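Local coordinates for protein lipase aflb (Neosartorya fumigata, PDB 6IDY) that probably hydrolyses ester bonds of lipids, as a calcium-binding fungal lipase of the alpha/beta-hydrolase fold, at residues F67-Q71 against G357-H361; L93-I98 against D406-G410; N117-K121 against Y218-I222. All blocks are in the same frame, centred on the assembly; numbering follows the deposited sequence.

Interaction 1 of 3, residues F67-Q71 against G357-H361; sequences FDKIQ and GVYTH
Phe67 and Tyr359 meet as an offset edge-to-face pair, with the edge of Phe67 presented to the face of Tyr359. Their planes stand at 68° to each other, and the centroid of the Phe67 ring lies 5.4 Å from that of Tyr359. The touching is done by the far corner of the phenylalanine: CZ of Phe67 comes to 3.7 Å from CE2 of Tyr359 and also lies against the hydroxyl, 3.6 Å from OH of Tyr359. Along the same edge, close to the plane of its ring, Phe67 has the carbonyl O of Val358, 4.0 Å from CE1 of Phe67.

The segment 357-361 ends at His361, whose NE2 bonds to Ser233 OG and whose ND1 bonds to Asp318 OD2. This is an arrangement consistent with the catalytic triad of alpha/beta-hydrolase lipases, so the loop that packs on helix 63-73 also carries the probable triad histidine.

Nearly one turn further along that helix, Ile70 turns a methyl branch to the loop. A chi1 of -63° sets CG2 of Ile70 anti to the backbone N, and this is the branch that meets Val358, 4.0 Å from its CG1; the two side chains run antiparallel where they pass. CG2 of Ile70 also brushes CG2 of Thr360. The other methyl of Val358 meets the solvent-exposed Gln71, whose extended chain brings OE1 of Gln71 to 3.9 Å from CG2 of Val358, with CG of Gln71 lying against the same methyl. Val358 thus touches both Ile70 and Gln71, one methyl each, and no hydrogen bond crosses the contact.

Further out, the phenol of Tyr359 is tied by its OH to Val398 O, while Tyr359 O accepts a bond from Ser315 OG.

Interaction 2 of 3, residues L93-I98 against D406-G410; sequences LIPADI and DDLLG
Leu409 is the main bump of this contact, and Leu93, Pro95 and Ile98 shape the hollow that takes it. Its two methyls split the work. CD2 of Leu409 settles beside Leu93, 3.7 Å from CD1 of that residue, and sits still closer to the backbone, 3.3 Å from Leu93 O. CD1 of Leu409 reaches the proline ring, 3.8 Å from CD of Pro95, with the two side chains crossing at about a right angle. CG of Leu409 is turned away from its own carbonyl carbon (chi1 -50°), which sends both methyls out from helix 405-412 into this hollow.

The third wall is Ile98, which meets Leu409 nearer its root: CD1 of Ile98 lies 3.8 Å from CB of Leu409. The same CD1 of Ile98 also lies against the backbone carbonyl O of Asp406. The other branch of this isoleucine takes the next residue of the helix: CG2 of Ile98 lies against the backbone of Gly410, 3.7 Å from its CA. Ile94 joins in with CD1, modelled 3.3 Å from Leu409 O, a closeness that is doubtful.

At the outer end the character changes. OD2 of Asp97 stands 4.5 Å from OD2 of Asp406, two like charges that Arg55 probably reconciles, since its NH2 forms salt bridges with OD1 of both. The fit is mainly apolar, with no hydrogen bond across it.

Pro95 occupies the N-cap of helix 96-103, placing the contact where that helix begins and helix 405-412 passes it. Helix 63-73 closes another side, with Ala66 on Leu409 and Lys69 on Leu93, while Ile88 of helix 81-90 packs on Leu93 and Ile94.

Interaction 3 of 3, residues N117-K121 against Y218-I222; sequences NPSPK and YISAI
Tyr218 swings its ring opposite its own backbone N (chi1 175°), and that reaches it out from helix 205-223 to the proline-rich loop, where its hydroxyl meets Pro118. Tyr218 OH donates to Pro118 O at 2.7 Å. The donor lies in the carbonyl plane on a lone pair, with a C=O...donor angle of 144°. The same oxygen lies in the plane of the ring at its edge, so the phenol approaches the carbonyl edge-on.

Two loop carbons flank the hydroxyl: Asn117 CB comes to 3.4 Å from Tyr218 OH, and CD of Pro118 stands nearby. With CG of Asn117 placed beside its backbone N (chi1 -57°), the amide is carried off to other partners: ND2 bonds to the backbone O atoms of Arg144 and Ile147, linking the loop to helix 140-145 and strand 147-148.

Pro120 is the other main point of contact. Its ring crosses Tyr218 at about a right angle, with CD of Pro120 at the aromatic edge, 3.8 Å from CE1 of Tyr218. CB of Pro120 then continues along the helix surface, 4.3 Å from CB of Ala221 and in touch with CG2 of Ile222 as well. That Ile222 methyl belongs to the same helix as the tyrosine and lies over one face of its ring, 3.7 Å above the plane and toward the rim. Within this contact the ring therefore has a helix methyl on a face and loop atoms along an edge.

In sequence the loop follows helix 96-103 and precedes helix 140-145, and Arg144 of the latter touches both Pro120 and Tyr218. Helix 205-223 turns its other side to the central sheet: Ile219 packs on Ile147 of strand 147-148 and on Pro162 and Ile164 of strand 161-166.

In the fold
Interactions 1 and 2 form one continuous packed region, their centres 14 Å apart. Leu408 of helix 405-412 packs on Phe67 and Ile70 of helix 63-73, and Leu93 lies against Lys69 and Ile70. Along the chain their segments alternate, so N-terminal helices are clamped to the late loop bearing the triad-like histidine and to a helix near the C-terminal end. Interaction 3 stands apart, about 40 Å from interaction 1, on the opposite side of the chain's centre, and 35 Å from interaction 2, centre to centre. Both its segments fall between 93-98 and 406-410 in sequence, and it fixes a surface loop to helix 205-223, which flanks the central sheet.

Interaction 1 of 3, residues F67-Q71 against G357-H361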
ATOM      1  N   PHE A  67     -13.829  10.756  11.897  1.00 30.10           N
ATOM      2  CA  PHE A  67     -12.784  10.476  12.881  1.00 29.24           C
ATOM      3  C   PHE A  67     -13.363  10.026  14.210  1.00 32.90           C
ATOM      4  O   PHE A  67     -12.771   9.156  14.852  1.00 31.79           O
ATOM      5  CB  PHE A  67     -11.831  11.666  13.064  1.00 31.03           C
ATOM      6  CG  PHE A  67     -10.754  11.758  12.013  1.00 32.09           C
ATOM      7  CD1 PHE A  67      -9.749  10.797  11.934  1.00 34.90           C
ATOM      8  CD2 PHE A  67     -10.726  12.816  11.116  1.00 35.03           C
ATOM      9  CE1 PHE A  67      -8.749  10.885  10.963  1.00 35.38           C
ATOM     10  CE2 PHE A  67      -9.716  12.912  10.152  1.00 37.47           C
ATOM     11  CZ  PHE A  67      -8.738  11.943  10.079  1.00 34.99           C
ATOM     12  N   ASP A  68     -14.536  10.583  14.607  1.00 30.12           N
ATOM     13  CA  ASP A  68     -15.244  10.194  15.832  1.00 30.12           C
ATOM     14  C   ASP A  68     -15.645   8.715  15.744  1.00 33.47           C
ATOM     15  O   ASP A  68     -15.506   7.988  16.725  1.00 33.37           O
ATOM     16  CB  ASP A  68     -16.477  11.088  16.081  1.00 32.82           C
ATOM     17  CG  ASP A  68     -16.186  12.515  16.528  1.00 38.55           C
ATOM     18  OD1 ASP A  68     -15.023  12.810  16.867  1.00 38.48           O
ATOM     19  OD2 ASP A  68     -17.120  13.331  16.538  1.00 44.79           O
ATOM     20  N   LYS A  69     -16.088   8.266  14.553  1.00 29.53           N
ATOM     21  CA  LYS A  69     -16.442   6.867  14.299  1.00 29.39           C
ATOM     22  C   LYS A  69     -15.198   5.979  14.392  1.00 33.09           C
ATOM     23  O   LYS A  69     -15.275   4.909  14.990  1.00 32.73           O
ATOM     24  CB  LYS A  69     -17.094   6.701  12.924  1.00 31.17           C
ATOM     25  CG  LYS A  69     -18.488   7.286  12.839  1.00 31.97           C
ATOM     26  CD  LYS A  69     -19.037   7.159  11.435  1.00 31.48           C
ATOM     27  CE  LYS A  69     -20.386   7.811  11.300  1.00 33.21           C
ATOM     28  NZ  LYS A  69     -21.425   7.059  12.048  1.00 31.52           N
ATOM     29  N   ILE A  70     -14.059   6.418  13.807  1.00 30.25           N
ATOM     30  CA  ILE A  70     -12.787   5.675  13.860  1.00 29.80           C
ATOM     31  C   ILE A  70     -12.320   5.544  15.326  1.00 33.60           C
ATOM     32  O   ILE A  70     -11.988   4.440  15.762  1.00 32.45           O
ATOM     33  CB  ILE A  70     -11.701   6.277  12.918  1.00 32.57           C
ATOM     34  CG1 ILE A  70     -12.147   6.188  11.431  1.00 32.81           C
ATOM     35  CG2 ILE A  70     -10.327   5.586  13.130  1.00 32.68           C
ATOM     36  CD1 ILE A  70     -11.304   7.008  10.424  1.00 35.74           C
ATOM     37  N   GLN A  71     -12.369   6.657  16.094  1.00 31.00           N
ATOM     38  CA  GLN A  71     -11.992   6.698  17.514  1.00 30.91           C
ATOM     39  C   GLN A  71     -12.895   5.813  18.393  1.00 35.26           C
ATOM     40  O   GLN A  71     -12.435   5.283  19.406  1.00 34.17           O
ATOM     41  CB  GLN A  71     -11.912   8.145  18.024  1.00 32.98           C
ATOM     42  CG  GLN A  71     -10.714   8.871  17.398  1.00 56.84           C
ATOM     43  CD  GLN A  71     -10.347  10.159  18.074  1.00 80.46           C
ATOM     44  OE1 GLN A  71      -9.476  10.195  18.950  1.00 77.77           O
ATOM     45  NE2 GLN A  71     -10.982  11.249  17.661  1.00 71.71           N
ATOM     46  N   GLY A 357      -2.972  12.210  15.371  1.00 26.26           N
ATOM     47  CA  GLY A 357      -4.097  11.477  15.939  1.00 26.29           C
ATOM     48  C   GLY A 357      -4.207  10.034  15.489  1.00 29.88           C
ATOM     49  O   GLY A 357      -3.208   9.413  15.106  1.00 27.95           O
ATOM     50  N   VAL A 358      -5.438   9.493  15.539  1.00 26.44           N
ATOM     51  CA  VAL A 358      -5.725   8.096  15.201  1.00 25.35           C
ATOM     52  C   VAL A 358      -5.738   7.888  13.681  1.00 28.74           C
ATOM     53  O   VAL A 358      -6.771   8.057  13.025  1.00 29.95           O
ATOM     54  CB  VAL A 358      -7.006   7.559  15.919  1.00 29.05           C
ATOM     55  CG1 VAL A 358      -7.254   6.085  15.595  1.00 28.77           C
ATOM     56  CG2 VAL A 358      -6.910   7.753  17.432  1.00 28.48           C
ATOM     57  N   TYR A 359      -4.566   7.542  13.130  1.00 23.44           N
ATOM     58  CA  TYR A 359      -4.400   7.239  11.717  1.00 21.84           C
ATOM     59  C   TYR A 359      -4.037   5.792  11.586  1.00 24.44           C
ATOM     60  O   TYR A 359      -2.984   5.357  12.046  1.00 22.47           O
ATOM     61  CB  TYR A 359      -3.384   8.163  11.022  1.00 21.96           C
ATOM     62  CG  TYR A 359      -3.908   9.573  10.900  1.00 22.62           C
ATOM     63  CD1 TYR A 359      -3.746  10.487  11.939  1.00 23.78           C
ATOM     64  CD2 TYR A 359      -4.630   9.977   9.778  1.00 23.11           C
ATOM     65  CE1 TYR A 359      -4.270  11.774  11.857  1.00 24.32           C
ATOM     66  CE2 TYR A 359      -5.150  11.269   9.680  1.00 23.96           C
ATOM     67  CZ  TYR A 359      -4.953  12.166  10.719  1.00 28.80           C
ATOM     68  OH  TYR A 359      -5.457  13.434  10.657  1.00 29.15           O
ATOM     69  N   THR A 360      -4.941   5.035  10.980  1.00 21.94           N
ATOM     70  CA  THR A 360      -4.810   3.594  10.773  1.00 21.41           C
ATOM     71  C   THR A 360      -3.714   3.291   9.729  1.00 24.63           C
ATOM     72  O   THR A 360      -3.101   4.212   9.179  1.00 24.13           O
ATOM     73  CB  THR A 360      -6.163   3.054  10.314  1.00 26.27           C
ATOM     74  OG1 THR A 360      -6.553   3.789   9.156  1.00 24.14           O
ATOM     75  CG2 THR A 360      -7.251   3.164  11.384  1.00 23.06           C
ATOM     76  N   HIS A 361      -3.482   2.001   9.458  1.00 20.01           N
ATOM     77  CA  HIS A 361      -2.528   1.518   8.460  1.00 18.22           C
ATOM     78  C   HIS A 361      -2.868   2.175   7.114  1.00 22.08           C
ATOM     79  O   HIS A 361      -1.989   2.751   6.474  1.00 21.59           O
ATOM     80  CB  HIS A 361      -2.651  -0.008   8.373  1.00 18.02           C
ATOM     81  CG  HIS A 361      -1.694  -0.666   7.433  1.00 20.21           C
ATOM     82  ND1 HIS A 361      -0.338  -0.730   7.705  1.00 21.24           N
ATOM     83  CD2 HIS A 361      -1.943  -1.340   6.290  1.00 21.35           C
ATOM     84  CE1 HIS A 361       0.195  -1.409   6.704  1.00 20.26           C
ATOM     85  NE2 HIS A 361      -0.734  -1.806   5.838  1.00 20.72           N
TER

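Interaction 2 of 3, residues L93-I98 against D406-G410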
ATOM      1  N   LEU A  93     -19.494   3.869   8.868  1.00 32.60           N
ATOM      2  CA  LEU A  93     -18.511   4.785   8.288  1.00 31.77           C
ATOM      3  C   LEU A  93     -18.605   4.881   6.756  1.00 35.10           C
ATOM      4  O   LEU A  93     -18.349   5.950   6.197  1.00 35.13           O
ATOM      5  CB  LEU A  93     -17.084   4.386   8.731  1.00 30.71           C
ATOM      6  CG  LEU A  93     -15.945   5.383   8.460  1.00 34.56           C
ATOM      7  CD1 LEU A  93     -16.070   6.616   9.312  1.00 34.77           C
ATOM      8  CD2 LEU A  93     -14.612   4.764   8.748  1.00 36.93           C
ATOM      9  N   ILE A  94     -18.975   3.779   6.083  1.00 30.48           N
ATOM     10  CA  ILE A  94     -19.014   3.762   4.625  1.00 30.05           C
ATOM     11  C   ILE A  94     -20.423   4.026   4.092  1.00 34.89           C
ATOM     12  O   ILE A  94     -21.323   3.209   4.304  1.00 34.16           O
ATOM     13  CB  ILE A  94     -18.368   2.493   3.996  1.00 32.31           C
ATOM     14  CG1 ILE A  94     -17.133   1.971   4.795  1.00 31.68           C
ATOM     15  CG2 ILE A  94     -18.022   2.721   2.511  1.00 33.44           C
ATOM     16  CD1 ILE A  94     -15.898   2.986   5.059  1.00 31.67           C
ATOM     17  N   PRO A  95     -20.630   5.168   3.393  1.00 32.62           N
ATOM     18  CA  PRO A  95     -21.958   5.429   2.819  1.00 33.47           C
ATOM     19  C   PRO A  95     -22.209   4.561   1.590  1.00 37.20           C
ATOM     20  O   PRO A  95     -21.266   4.014   1.007  1.00 34.76           O
ATOM     21  CB  PRO A  95     -21.939   6.929   2.496  1.00 35.42           C
ATOM     22  CG  PRO A  95     -20.524   7.324   2.487  1.00 39.16           C
ATOM     23  CD  PRO A  95     -19.664   6.224   3.032  1.00 33.83           C
ATOM     24  N   ALA A  96     -23.497   4.436   1.217  1.00 35.78           N
ATOM     25  CA  ALA A  96     -24.001   3.628   0.105  1.00 35.80           C
ATOM     26  C   ALA A  96     -23.314   3.883  -1.235  1.00 39.00           C
ATOM     27  O   ALA A  96     -22.987   2.920  -1.919  1.00 38.09           O
ATOM     28  CB  ALA A  96     -25.508   3.800  -0.026  1.00 37.48           C
ATOM     29  N   ASP A  97     -23.085   5.159  -1.605  1.00 36.19           N
ATOM     30  CA  ASP A  97     -22.445   5.512  -2.876  1.00 36.45           C
ATOM     31  C   ASP A  97     -20.995   5.015  -2.953  1.00 38.47           C
ATOM     32  O   ASP A  97     -20.571   4.510  -3.998  1.00 37.40           O
ATOM     33  CB  ASP A  97     -22.555   7.024  -3.154  1.00 40.19           C
ATOM     34  CG  ASP A  97     -21.832   7.934  -2.166  1.00 58.27           C
ATOM     35  OD1 ASP A  97     -21.924   7.679  -0.940  1.00 60.01           O
ATOM     36  OD2 ASP A  97     -21.194   8.912  -2.618  1.00 65.99           O
ATOM     37  N   ILE A  98     -20.256   5.104  -1.829  1.00 34.27           N
ATOM     38  CA  ILE A  98     -18.875   4.622  -1.755  1.00 32.16           C
ATOM     39  C   ILE A  98     -18.888   3.087  -1.771  1.00 34.48           C
ATOM     40  O   ILE A  98     -18.149   2.496  -2.560  1.00 32.82           O
ATOM     41  CB  ILE A  98     -18.071   5.277  -0.590  1.00 34.76           C
ATOM     42  CG1 ILE A  98     -17.906   6.798  -0.863  1.00 35.48           C
ATOM     43  CG2 ILE A  98     -16.690   4.599  -0.409  1.00 33.73           C
ATOM     44  CD1 ILE A  98     -17.430   7.666   0.296  1.00 43.02           C
ATOM     45  N   ASP A 406     -15.056  12.040   1.444  1.00 31.93           N
ATOM     46  CA  ASP A 406     -15.197  10.839   0.601  1.00 30.94           C
ATOM     47  C   ASP A 406     -13.887  10.089   0.405  1.00 32.02           C
ATOM     48  O   ASP A 406     -13.891   8.862   0.293  1.00 31.41           O
ATOM     49  CB  ASP A 406     -15.841  11.186  -0.753  1.00 33.78           C
ATOM     50  CG  ASP A 406     -17.311  11.589  -0.682  1.00 44.60           C
ATOM     51  OD1 ASP A 406     -17.881  11.584   0.435  1.00 44.34           O
ATOM     52  OD2 ASP A 406     -17.891  11.907  -1.743  1.00 52.77           O
ATOM     53  N   ASP A 407     -12.767  10.828   0.395  1.00 27.37           N
ATOM     54  CA  ASP A 407     -11.413  10.280   0.283  1.00 25.90           C
ATOM     55  C   ASP A 407     -11.045   9.520   1.563  1.00 29.02           C
ATOM     56  O   ASP A 407     -10.538   8.406   1.469  1.00 27.72           O
ATOM     57  CB  ASP A 407     -10.410  11.398  -0.020  1.00 27.10           C
ATOM     58  CG  ASP A 407     -10.664  12.082  -1.351  1.00 31.15           C
ATOM     59  OD1 ASP A 407     -10.728  11.375  -2.377  1.00 30.33           O
ATOM     60  OD2 ASP A 407     -10.781  13.324  -1.367  1.00 35.62           O
ATOM     61  N   LEU A 408     -11.364  10.093   2.750  1.00 26.47           N
ATOM     62  CA  LEU A 408     -11.159   9.472   4.061  1.00 26.52           C
ATOM     63  C   LEU A 408     -12.000   8.179   4.127  1.00 29.89           C
ATOM     64  O   LEU A 408     -11.464   7.116   4.443  1.00 29.24           O
ATOM     65  CB  LEU A 408     -11.601  10.453   5.184  1.00 27.39           C
ATOM     66  CG  LEU A 408     -11.163  10.183   6.648  1.00 32.29           C
ATOM     67  CD1 LEU A 408     -11.461  11.372   7.505  1.00 33.39           C
ATOM     68  CD2 LEU A 408     -11.878   8.985   7.267  1.00 34.30           C
ATOM     69  N   LEU A 409     -13.313   8.283   3.822  1.00 25.83           N
ATOM     70  CA  LEU A 409     -14.252   7.152   3.865  1.00 25.08           C
ATOM     71  C   LEU A 409     -13.902   6.041   2.888  1.00 27.15           C
ATOM     72  O   LEU A 409     -13.907   4.873   3.270  1.00 25.86           O
ATOM     73  CB  LEU A 409     -15.712   7.605   3.684  1.00 25.83           C
ATOM     74  CG  LEU A 409     -16.213   8.760   4.575  1.00 31.06           C
ATOM     75  CD1 LEU A 409     -17.636   9.161   4.210  1.00 31.45           C
ATOM     76  CD2 LEU A 409     -16.105   8.426   6.058  1.00 31.95           C
ATOM     77  N   GLY A 410     -13.584   6.418   1.652  1.00 24.42           N
ATOM     78  CA  GLY A 410     -13.205   5.490   0.595  1.00 24.02           C
ATOM     79  C   GLY A 410     -11.941   4.716   0.907  1.00 27.38           C
ATOM     80  O   GLY A 410     -11.885   3.510   0.656  1.00 26.56           O
TER

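Interaction 3 of 3, residues N117-K121 against Y218-I222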
ATOM      1  N   ASN A 117      -0.090  -1.293 -23.148  1.00 33.40           N
ATOM      2  CA  ASN A 117       1.013  -0.340 -23.138  1.00 34.01           C
ATOM      3  C   ASN A 117       2.005  -0.624 -24.268  1.00 39.83           C
ATOM      4  O   ASN A 117       2.271  -1.792 -24.552  1.00 39.56           O
ATOM      5  CB  ASN A 117       1.710  -0.361 -21.766  1.00 33.04           C
ATOM      6  CG  ASN A 117       0.780  -0.056 -20.619  1.00 39.72           C
ATOM      7  OD1 ASN A 117       0.034   0.928 -20.640  1.00 28.24           O
ATOM      8  ND2 ASN A 117       0.798  -0.900 -19.594  1.00 25.09           N
ATOM      9  N   PRO A 118       2.561   0.419 -24.927  1.00 38.48           N
ATOM     10  CA  PRO A 118       3.491   0.165 -26.040  1.00 39.48           C
ATOM     11  C   PRO A 118       4.832  -0.412 -25.605  1.00 43.57           C
ATOM     12  O   PRO A 118       5.219  -0.264 -24.447  1.00 41.61           O
ATOM     13  CB  PRO A 118       3.660   1.546 -26.682  1.00 42.09           C
ATOM     14  CG  PRO A 118       3.416   2.506 -25.570  1.00 46.02           C
ATOM     15  CD  PRO A 118       2.353   1.870 -24.717  1.00 40.78           C
ATOM     16  N   SER A 119       5.539  -1.066 -26.541  1.00 42.35           N
ATOM     17  CA  SER A 119       6.870  -1.630 -26.305  1.00 42.34           C
ATOM     18  C   SER A 119       7.847  -0.488 -25.954  1.00 46.03           C
ATOM     19  O   SER A 119       7.778   0.566 -26.590  1.00 45.34           O
ATOM     20  CB  SER A 119       7.357  -2.370 -27.545  1.00 46.74           C
ATOM     21  OG  SER A 119       7.490  -1.471 -28.635  1.00 57.65           O
ATOM     22  N   PRO A 120       8.716  -0.638 -24.928  1.00 43.70           N
ATOM     23  CA  PRO A 120       9.627   0.468 -24.588  1.00 44.05           C
ATOM     24  C   PRO A 120      10.723   0.663 -25.631  1.00 50.22           C
ATOM     25  O   PRO A 120      11.156  -0.304 -26.264  1.00 49.96           O
ATOM     26  CB  PRO A 120      10.200   0.058 -23.228  1.00 44.65           C
ATOM     27  CG  PRO A 120      10.124  -1.421 -23.218  1.00 48.82           C
ATOM     28  CD  PRO A 120       8.923  -1.805 -24.042  1.00 44.82           C
ATOM     29  N   LYS A 121      11.147   1.916 -25.824  1.00 48.66           N
ATOM     30  CA  LYS A 121      12.214   2.246 -26.769  1.00 49.91           C
ATOM     31  C   LYS A 121      13.520   2.524 -26.029  1.00 52.88           C
ATOM     32  O   LYS A 121      13.502   2.887 -24.849  1.00 51.46           O
ATOM     33  CB  LYS A 121      11.817   3.408 -27.693  1.00 53.87           C
ATOM     34  CG  LYS A 121      10.968   2.958 -28.879  1.00 73.83           C
ATOM     35  CD  LYS A 121      10.853   4.037 -29.942  1.00 87.86           C
ATOM     36  CE  LYS A 121      10.149   3.533 -31.178  1.00102.74           C
ATOM     37  NZ  LYS A 121      10.125   4.559 -32.254  1.00114.12           N
ATOM     38  N   TYR A 218      10.575   0.299 -16.936  1.00 24.16           N
ATOM     39  CA  TYR A 218       9.687   0.592 -18.056  1.00 24.51           C
ATOM     40  C   TYR A 218       9.247   2.057 -18.069  1.00 27.61           C
ATOM     41  O   TYR A 218       9.286   2.693 -19.125  1.00 27.81           O
ATOM     42  CB  TYR A 218       8.479  -0.371 -18.095  1.00 25.20           C
ATOM     43  CG  TYR A 218       7.475  -0.029 -19.174  1.00 26.06           C
ATOM     44  CD1 TYR A 218       7.635  -0.492 -20.476  1.00 28.44           C
ATOM     45  CD2 TYR A 218       6.388   0.795 -18.903  1.00 26.04           C
ATOM     46  CE1 TYR A 218       6.734  -0.143 -21.484  1.00 29.94           C
ATOM     47  CE2 TYR A 218       5.482   1.149 -19.898  1.00 27.70           C
ATOM     48  CZ  TYR A 218       5.655   0.675 -21.185  1.00 34.00           C
ATOM     49  OH  TYR A 218       4.746   1.025 -22.147  1.00 34.72           O
ATOM     50  N   ILE A 219       8.789   2.574 -16.919  1.00 22.67           N
ATOM     51  CA  ILE A 219       8.319   3.957 -16.830  1.00 22.12           C
ATOM     52  C   ILE A 219       9.490   4.917 -17.048  1.00 26.36           C
ATOM     53  O   ILE A 219       9.330   5.908 -17.760  1.00 26.07           O
ATOM     54  CB  ILE A 219       7.487   4.222 -15.544  1.00 23.99           C
ATOM     55  CG1 ILE A 219       6.169   3.384 -15.539  1.00 23.40           C
ATOM     56  CG2 ILE A 219       7.212   5.715 -15.304  1.00 24.29           C
ATOM     57  CD1 ILE A 219       5.071   3.720 -16.619  1.00 24.10           C
ATOM     58  N   SER A 220      10.683   4.572 -16.531  1.00 22.72           N
ATOM     59  CA  SER A 220      11.874   5.397 -16.749  1.00 22.51           C
ATOM     60  C   SER A 220      12.245   5.451 -18.241  1.00 28.00           C
ATOM     61  O   SER A 220      12.580   6.528 -18.740  1.00 27.14           O
ATOM     62  CB  SER A 220      13.050   4.887 -15.923  1.00 24.46           C
ATOM     63  OG  SER A 220      14.188   5.716 -16.090  1.00 31.23           O
ATOM     64  N   ALA A 221      12.153   4.301 -18.948  1.00 26.57           N
ATOM     65  CA  ALA A 221      12.483   4.189 -20.378  1.00 28.00           C
ATOM     66  C   ALA A 221      11.568   5.013 -21.282  1.00 32.51           C
ATOM     67  O   ALA A 221      12.078   5.800 -22.082  1.00 32.12           O
ATOM     68  CB  ALA A 221      12.481   2.732 -20.813  1.00 28.84           C
ATOM     69  N   ILE A 222      10.227   4.850 -21.146  1.00 29.43           N
ATOM     70  CA  ILE A 222       9.218   5.558 -21.959  1.00 29.43           C
ATOM     71  C   ILE A 222       9.191   7.068 -21.701  1.00 32.96           C
ATOM     72  O   ILE A 222       8.761   7.833 -22.567  1.00 33.69           O
ATOM     73  CB  ILE A 222       7.788   4.943 -21.828  1.00 32.55           C
ATOM     74  CG1 ILE A 222       7.258   5.013 -20.366  1.00 31.46           C
ATOM     75  CG2 ILE A 222       7.728   3.522 -22.414  1.00 34.10           C
ATOM     76  CD1 ILE A 222       5.764   4.804 -20.189  1.00 36.39           C
TER